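PDB 2Q9U: A-type flavoprotein from Giardia intestinalis, which scavenges dioxygen in the parasite, probably by passing electrons from FMN to a diiron centre. Local coordinates for residues Trp183-Asp188 with Ser233-Ala238. Sequence-based numbering, arbitrary orientation.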
ATOM      1  N   TRP A 183       2.473  31.022   0.780  1.00 10.75           N
ATOM      2  CA  TRP A 183       3.859  31.478   0.733  1.00 11.44           C
ATOM      3  C   TRP A 183       4.784  30.574   1.544  1.00 11.42           C
ATOM      4  O   TRP A 183       4.416  30.119   2.623  1.00 11.11           O
ATOM      5  CB  TRP A 183       3.984  32.872   1.315  1.00 11.07           C
ATOM      6  CG  TRP A 183       3.212  33.948   0.629  1.00 12.51           C
ATOM      7  CD1 TRP A 183       2.054  34.526   1.060  1.00 12.44           C
ATOM      8  CD2 TRP A 183       3.578  34.617  -0.581  1.00 12.84           C
ATOM      9  NE1 TRP A 183       1.671  35.522   0.184  1.00 13.65           N
ATOM     10  CE2 TRP A 183       2.593  35.609  -0.823  1.00 12.62           C
ATOM     11  CE3 TRP A 183       4.642  34.471  -1.492  1.00 11.13           C
ATOM     12  CZ2 TRP A 183       2.626  36.449  -1.952  1.00 13.84           C
ATOM     13  CZ3 TRP A 183       4.689  35.328  -2.612  1.00 11.56           C
ATOM     14  CH2 TRP A 183       3.678  36.296  -2.826  1.00 12.05           C
ATOM     15  N   ALA A 184       6.002  30.406   1.042  1.00 12.25           N
ATOM     16  CA  ALA A 184       7.005  29.533   1.663  1.00 12.97           C
ATOM     17  C   ALA A 184       7.311  29.971   3.106  1.00 14.02           C
ATOM     18  O   ALA A 184       7.429  29.138   4.020  1.00 13.54           O
ATOM     19  CB  ALA A 184       8.292  29.518   0.808  1.00 12.77           C
ATOM     20  N   ASP A 185       7.397  31.292   3.300  1.00 14.86           N
ATOM     21  CA  ASP A 185       7.770  31.884   4.588  1.00 15.25           C
ATOM     22  C   ASP A 185       6.709  31.674   5.680  1.00 15.63           C
ATOM     23  O   ASP A 185       7.010  31.741   6.874  1.00 16.76           O
ATOM     24  CB  ASP A 185       8.102  33.383   4.389  1.00 14.76           C
ATOM     25  CG  ASP A 185       6.967  34.148   3.735  1.00 15.74           C
ATOM     26  OD1 ASP A 185       6.077  34.628   4.455  1.00 17.11           O
ATOM     27  OD2 ASP A 185       6.922  34.244   2.487  1.00 15.05           O
ATOM     28  N   GLU A 186       5.465  31.407   5.274  1.00 14.20           N
ATOM     29  CA  GLU A 186       4.417  31.018   6.205  1.00 14.19           C
ATOM     30  C   GLU A 186       4.471  29.561   6.652  1.00 14.00           C
ATOM     31  O   GLU A 186       3.726  29.171   7.546  1.00 13.77           O
ATOM     32  CB  GLU A 186       3.038  31.319   5.631  1.00 13.77           C
ATOM     33  CG  GLU A 186       2.864  32.793   5.227  1.00 13.82           C
ATOM     34  CD  GLU A 186       1.619  33.022   4.406  1.00 16.22           C
ATOM     35  OE1 GLU A 186       1.283  32.169   3.561  1.00 14.46           O
ATOM     36  OE2 GLU A 186       0.969  34.068   4.614  1.00 17.51           O
ATOM     37  N   CYS A 187       5.338  28.769   6.016  1.00 13.37           N
ATOM     38  CA  CYS A 187       5.506  27.353   6.321  1.00 13.53           C
ATOM     39  C   CYS A 187       6.816  27.167   7.058  1.00 14.10           C
ATOM     40  O   CYS A 187       7.467  28.165   7.388  1.00 13.75           O
ATOM     41  CB  CYS A 187       5.524  26.559   5.011  1.00 13.24           C
ATOM     42  SG  CYS A 187       4.019  26.769   4.058  1.00 13.79           S
ATOM     43  N   ASP A 188       7.227  25.920   7.320  1.00 13.45           N
ATOM     44  CA  ASP A 188       8.641  25.697   7.698  1.00 13.75           C
ATOM     45  C   ASP A 188       9.428  25.753   6.416  1.00 13.14           C
ATOM     46  O   ASP A 188       9.282  24.871   5.587  1.00 12.59           O
ATOM     47  CB  ASP A 188       8.887  24.336   8.391  1.00 13.95           C
ATOM     48  CG  ASP A 188       8.334  24.299   9.797  1.00 16.63           C
ATOM     49  OD1 ASP A 188       8.347  25.352  10.480  1.00 18.37           O
ATOM     50  OD2 ASP A 188       7.860  23.227  10.209  1.00 15.81           O
ATOM     51  N   SER A 233       4.492  29.726  -2.997  1.00 10.83           N
ATOM     52  CA  SER A 233       5.203  30.731  -3.779  1.00 11.19           C
ATOM     53  C   SER A 233       6.250  31.428  -2.913  1.00 11.18           C
ATOM     54  O   SER A 233       6.322  31.212  -1.690  1.00 11.24           O
ATOM     55  CB  SER A 233       4.187  31.723  -4.360  1.00 11.97           C
ATOM     56  OG  SER A 233       3.439  31.067  -5.353  1.00 12.82           O
ATOM     57  N   TRP A 234       7.073  32.259  -3.553  1.00 11.45           N
ATOM     58  CA  TRP A 234       8.319  32.719  -2.978  1.00 11.53           C
ATOM     59  C   TRP A 234       8.419  34.246  -2.946  1.00 12.51           C
ATOM     60  O   TRP A 234       8.064  34.957  -3.929  1.00 12.23           O
ATOM     61  CB  TRP A 234       9.513  32.163  -3.792  1.00 12.08           C
ATOM     62  CG  TRP A 234       9.541  30.678  -3.902  1.00 12.12           C
ATOM     63  CD1 TRP A 234       8.989  29.897  -4.904  1.00 13.09           C
ATOM     64  CD2 TRP A 234      10.144  29.770  -2.973  1.00 12.74           C
ATOM     65  NE1 TRP A 234       9.205  28.560  -4.628  1.00 14.15           N
ATOM     66  CE2 TRP A 234       9.911  28.456  -3.454  1.00 12.95           C
ATOM     67  CE3 TRP A 234      10.847  29.940  -1.769  1.00 14.18           C
ATOM     68  CZ2 TRP A 234      10.382  27.318  -2.790  1.00 12.83           C
ATOM     69  CZ3 TRP A 234      11.304  28.783  -1.084  1.00 13.88           C
ATOM     70  CH2 TRP A 234      11.068  27.504  -1.610  1.00 12.13           C
ATOM     71  N   ARG A 235       8.935  34.746  -1.836  1.00 12.11           N
ATOM     72  CA  ARG A 235       9.265  36.142  -1.661  1.00 13.45           C
ATOM     73  C   ARG A 235      10.413  36.305  -0.616  1.00 13.46           C
ATOM     74  O   ARG A 235      10.801  35.395  -0.013  1.00 14.34           O
ATOM     75  CB  ARG A 235       8.017  36.942  -1.272  1.00 12.34           C
ATOM     76  CG  ARG A 235       7.561  36.660   0.146  1.00 13.91           C
ATOM     77  CD  ARG A 235       6.198  37.150   0.491  1.00 13.24           C
ATOM     78  NE  ARG A 235       5.634  36.599   1.702  1.00 14.46           N
ATOM     79  CZ  ARG A 235       4.495  36.988   2.231  1.00 13.14           C
ATOM     80  NH1 ARG A 235       3.802  37.938   1.699  1.00 14.18           N
ATOM     81  NH2 ARG A 235       4.065  36.438   3.300  1.00 16.27           N
ATOM     82  N   GLY A 236      10.921  37.503  -0.486  1.00 14.31           N
ATOM     83  CA  GLY A 236      11.991  37.784   0.428  1.00 14.58           C
ATOM     84  C   GLY A 236      13.176  36.852   0.494  1.00 14.53           C
ATOM     85  O   GLY A 236      13.603  36.314  -0.476  1.00 14.52           O
ATOM     86  N   ASP A 237      13.648  36.627   1.710  1.00 15.31           N
ATOM     87  CA  ASP A 237      14.741  35.721   1.961  1.00 16.29           C
ATOM     88  C   ASP A 237      14.524  34.310   1.443  1.00 15.73           C
ATOM     89  O   ASP A 237      15.441  33.726   0.908  1.00 15.85           O
ATOM     90  CB  ASP A 237      15.152  35.656   3.431  1.00 17.66           C
ATOM     91  CG  ASP A 237      15.611  36.997   3.989  1.00 21.64           C
ATOM     92  OD1 ASP A 237      16.143  37.800   3.261  1.00 25.91           O
ATOM     93  OD2 ASP A 237      15.433  37.208   5.153  1.00 26.91           O
ATOM     94  N   ALA A 238      13.332  33.754   1.676  1.00 15.38           N
ATOM     95  CA  ALA A 238      13.094  32.383   1.238  1.00 14.87           C
ATOM     96  C   ALA A 238      13.247  32.253  -0.274  1.00 14.66           C
ATOM     97  O   ALA A 238      13.746  31.244  -0.772  1.00 13.95           O
ATOM     98  CB  ALA A 238      11.714  31.917   1.677  1.00 15.10           C
TER
HETATM   99  O   HOH W   1       8.475  33.243   0.687  1.00 18.72           O
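The guanidinium of Arg235 lies flat over one face of the Trp183 indole, planes 2° apart, with Arg235 CZ 3.6 Å from the centroid of the five-membered ring in a cation-pi stack. Farther back along the same extended chain, CD rests over the six-membered ring as a CH-pi contact. Asp185 holds the guanidinium in this plane side-on: Arg235 NE donates to Asp185 OD2 (2.8 Å), on its syn side but tilted from the carboxylate plane, and Arg235 NH2 to the syn lone pair of Asp185 OD1 (2.9 Å), a bidentate salt bridge. Asp185 OD2 also accepts from a water that in turn takes the backbone N-H of Arg235, so both the side chain and the main chain of the arginine are tied to one carboxylate. This charged rim of Asp185, Glu186 and Arg235 is the looser, partly exposed part; Glu186 OE2, 4.1 Å from Arg235 NH2, is an opposite charge beyond salt-bridge distance, while Glu186 OE1 accepts from Trp183 N.

The inner side, with Trp183 buried against Leu227 and Met13, is closely packed and largely apolar. Ala184 N donates to Ser233 O at 2.9 Å, and Ala184 CB presses on one face of the Trp234 ring, 3.6 Å from Trp234 CZ3, with Val192 of helix 189-204 also touching both residues. Trp234 NE1 donates a hydrogen bond to Phe173 O. A single beta bridge, Trp183 with Ser233, joins the loop before helix 189-204 to the residue leading into the short outer strand 234-235 of the six-stranded sheet in the metallo-beta-lactamase-like domain.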